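Side-chain contact in 2-oxo-1,2-dihydroquinoline 8-monooxygenase, oxygenase component (Pseudomonas putida, PDB 1Z02), which probably inserts oxygen into 2-oxoquinoline at carbon 8, using a Rieske [2Fe-2S] cluster and a separate mononuclear iron: residues E316-I321 with H326-I331. Numbering follows the deposited sequence.
Sequences EWYVPI and HEYWEI
The carboxylate of E316 is held by two tyrosines, one from each strand of an antiparallel hairpin. Y328 OH donates to E316 OE2 at 2.6 Å, coming in from above the carboxylate plane, and the plane of its ring stands nearly perpendicular (89°) to that of the carboxylate. From its own strand, Y318 OH gives a second bond to E316 OE1, also 2.6 Å, on the anti lone pair. The extended glutamate chain, with CG beside its backbone N (chi1 -56°), brings both oxygens to these hydroxyls. The two tyrosine rings lie side by side and nearly parallel but barely overlap, meeting where Y318 CE2 comes 3.8 Å from Y328 CE1. Replacing E316 by alanine would take away the acceptor common to the two hydroxyls, and Y318 and Y328 would probably be freer to turn. E330 OE1 lies 4.3 Å from E316 OE2, two like charges close together, but R203 forms a salt bridge with E330 and Q314 also bonds E316 OE2.

The other face of the sheet is mainly apolar. W317 CE3 packs 3.9 Å from W329 CB, I331 CD1 reaches the edge of the W317 indole at CZ3, and V319 CG2 meets W329 CD1. F49 and P46 of strand 43-49 meet W329, which also stacks on H202. Between the two faces, the backbones of W317 and V319 form hydrogen-bonded pairs with those of W329 and E327; E327 N to V319 O is the shortest backbone link, at 2.7 Å.

Y328 also makes a cation-pi contact with R369 and lies about 5 Å, side chain to side chain, from the iron ligand D365. This two-stranded hairpin belongs to the antiparallel sheet of the catalytic domain of Rieske oxygenases, whose tyrosine-bearing face here borders the mononuclear iron site.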
loop_
_atom_site.group_PDB
_atom_site.type_symbol
_atom_site.label_atom_id
_atom_site.label_comp_id
_atom_site.label_asym_id
_atom_site.label_seq_id
_atom_site.Cartn_x
_atom_site.Cartn_y
_atom_site.Cartn_z
ATOM N N GLU A 316 -15.681 1.398 27.190
ATOM C CA GLU A 316 -14.938 1.392 25.939
ATOM C C GLU A 316 -14.976 0.030 25.262
ATOM O O GLU A 316 -15.055 -1.014 25.914
ATOM C CB GLU A 316 -13.474 1.783 26.150
ATOM C CG GLU A 316 -13.259 3.113 26.830
ATOM C CD GLU A 316 -11.814 3.563 26.760
ATOM O OE1 GLU A 316 -10.914 2.693 26.733
ATOM O OE2 GLU A 316 -11.572 4.789 26.743
ATOM N N TRP A 317 -14.937 0.066 23.937
ATOM C CA TRP A 317 -14.918 -1.129 23.109
ATOM C C TRP A 317 -13.765 -0.897 22.136
ATOM O O TRP A 317 -13.410 0.246 21.858
ATOM C CB TRP A 317 -16.223 -1.262 22.324
ATOM C CG TRP A 317 -17.384 -1.789 23.111
ATOM C CD1 TRP A 317 -17.769 -3.093 23.221
ATOM C CD2 TRP A 317 -18.326 -1.024 23.879
ATOM N NE1 TRP A 317 -18.895 -3.192 24.004
ATOM C CE2 TRP A 317 -19.256 -1.937 24.421
ATOM C CE3 TRP A 317 -18.473 0.343 24.156
ATOM C CZ2 TRP A 317 -20.325 -1.528 25.233
ATOM C CZ3 TRP A 317 -19.538 0.755 24.963
ATOM C CH2 TRP A 317 -20.451 -0.182 25.491
ATOM N N TYR A 318 -13.184 -1.983 21.646
ATOM C CA TYR A 318 -12.075 -1.942 20.697
ATOM C C TYR A 318 -12.499 -2.995 19.681
ATOM O O TYR A 318 -11.934 -4.087 19.599
ATOM C CB TYR A 318 -10.769 -2.322 21.408
ATOM C CG TYR A 318 -10.651 -1.693 22.791
ATOM C CD1 TYR A 318 -11.253 -2.281 23.897
ATOM C CD2 TYR A 318 -9.999 -0.473 22.978
ATOM C CE1 TYR A 318 -11.217 -1.671 25.150
ATOM C CE2 TYR A 318 -9.953 0.147 24.237
ATOM C CZ TYR A 318 -10.568 -0.461 25.314
ATOM O OH TYR A 318 -10.549 0.139 26.555
ATOM N N VAL A 319 -13.542 -2.648 18.932
ATOM C CA VAL A 319 -14.137 -3.545 17.954
ATOM C C VAL A 319 -13.262 -3.834 16.750
ATOM O O VAL A 319 -12.915 -2.936 15.987
ATOM C CB VAL A 319 -15.489 -2.997 17.465
ATOM C CG1 VAL A 319 -16.185 -4.049 16.595
ATOM C CG2 VAL A 319 -16.364 -2.600 18.680
ATOM N N PRO A 320 -12.891 -5.104 16.563
ATOM C CA PRO A 320 -12.048 -5.432 15.412
ATOM C C PRO A 320 -12.782 -5.204 14.103
ATOM O O PRO A 320 -13.971 -5.525 13.979
ATOM C CB PRO A 320 -11.683 -6.901 15.646
ATOM C CG PRO A 320 -12.785 -7.420 16.486
ATOM C CD PRO A 320 -13.139 -6.285 17.408
ATOM N N ILE A 321 -12.082 -4.602 13.143
ATOM C CA ILE A 321 -12.646 -4.334 11.828
ATOM C C ILE A 321 -12.004 -5.360 10.899
ATOM O O ILE A 321 -12.695 -6.132 10.226
ATOM C CB ILE A 321 -12.311 -2.908 11.360
ATOM C CG1 ILE A 321 -12.989 -1.897 12.286
ATOM C CG2 ILE A 321 -12.778 -2.714 9.918
ATOM C CD1 ILE A 321 -12.617 -0.470 12.014
ATOM N N HIS A 326 -9.350 -1.303 14.058
ATOM C CA HIS A 326 -10.432 -1.510 15.014
ATOM C C HIS A 326 -11.179 -0.202 15.194
ATOM O O HIS A 326 -10.676 0.868 14.838
ATOM C CB HIS A 326 -9.889 -1.957 16.375
ATOM C CG HIS A 326 -8.991 -0.953 17.031
ATOM N ND1 HIS A 326 -7.689 -0.742 16.626
ATOM C CD2 HIS A 326 -9.213 -0.081 18.044
ATOM C CE1 HIS A 326 -7.150 0.216 17.359
ATOM N NE2 HIS A 326 -8.054 0.636 18.227
ATOM N N GLU A 327 -12.382 -0.283 15.748
ATOM C CA GLU A 327 -13.188 0.911 15.989
ATOM C C GLU A 327 -13.202 1.138 17.504
ATOM O O GLU A 327 -13.761 0.348 18.256
ATOM C CB GLU A 327 -14.611 0.707 15.453
ATOM C CG GLU A 327 -15.450 1.980 15.361
ATOM C CD GLU A 327 -14.921 2.969 14.343
ATOM O OE1 GLU A 327 -13.919 2.675 13.669
ATOM O OE2 GLU A 327 -15.507 4.056 14.212
ATOM N N TYR A 328 -12.563 2.216 17.941
ATOM C CA TYR A 328 -12.463 2.539 19.360
ATOM C C TYR A 328 -13.642 3.379 19.867
ATOM O O TYR A 328 -13.817 4.539 19.481
ATOM C CB TYR A 328 -11.130 3.253 19.593
ATOM C CG TYR A 328 -10.932 3.871 20.959
ATOM C CD1 TYR A 328 -11.152 3.136 22.131
ATOM C CD2 TYR A 328 -10.444 5.172 21.080
ATOM C CE1 TYR A 328 -10.883 3.688 23.390
ATOM C CE2 TYR A 328 -10.169 5.729 22.327
ATOM C CZ TYR A 328 -10.385 4.984 23.478
ATOM O OH TYR A 328 -10.071 5.545 24.697
ATOM N N TRP A 329 -14.454 2.773 20.731
ATOM C CA TRP A 329 -15.615 3.444 21.303
ATOM C C TRP A 329 -15.318 4.001 22.688
ATOM O O TRP A 329 -14.642 3.357 23.491
ATOM C CB TRP A 329 -16.796 2.475 21.414
ATOM C CG TRP A 329 -17.392 2.063 20.103
ATOM C CD1 TRP A 329 -16.791 1.334 19.111
ATOM C CD2 TRP A 329 -18.726 2.331 19.651
ATOM N NE1 TRP A 329 -17.674 1.133 18.075
ATOM C CE2 TRP A 329 -18.868 1.735 18.380
ATOM C CE3 TRP A 329 -19.818 3.022 20.199
ATOM C CZ2 TRP A 329 -20.060 1.804 17.647
ATOM C CZ3 TRP A 329 -21.000 3.091 19.472
ATOM C CH2 TRP A 329 -21.110 2.485 18.210
ATOM N N GLU A 330 -15.821 5.206 22.947
ATOM C CA GLU A 330 -15.676 5.868 24.244
ATOM C C GLU A 330 -17.023 6.483 24.585
ATOM O O GLU A 330 -17.446 7.416 23.916
ATOM C CB GLU A 330 -14.677 7.018 24.196
ATOM C CG GLU A 330 -13.260 6.667 23.898
ATOM C CD GLU A 330 -12.415 7.907 23.811
ATOM O OE1 GLU A 330 -12.207 8.566 24.853
ATOM O OE2 GLU A 330 -11.979 8.239 22.694
ATOM N N ILE A 331 -17.705 5.968 25.601
ATOM C CA ILE A 331 -18.971 6.568 25.987
ATOM C C ILE A 331 -19.040 6.819 27.484
ATOM O O ILE A 331 -18.398 6.129 28.284
ATOM C CB ILE A 331 -20.208 5.697 25.575
ATOM C CG1 ILE A 331 -20.245 4.403 26.395
ATOM C CG2 ILE A 331 -20.181 5.428 24.077
ATOM C CD1 ILE A 331 -21.520 3.620 26.257
#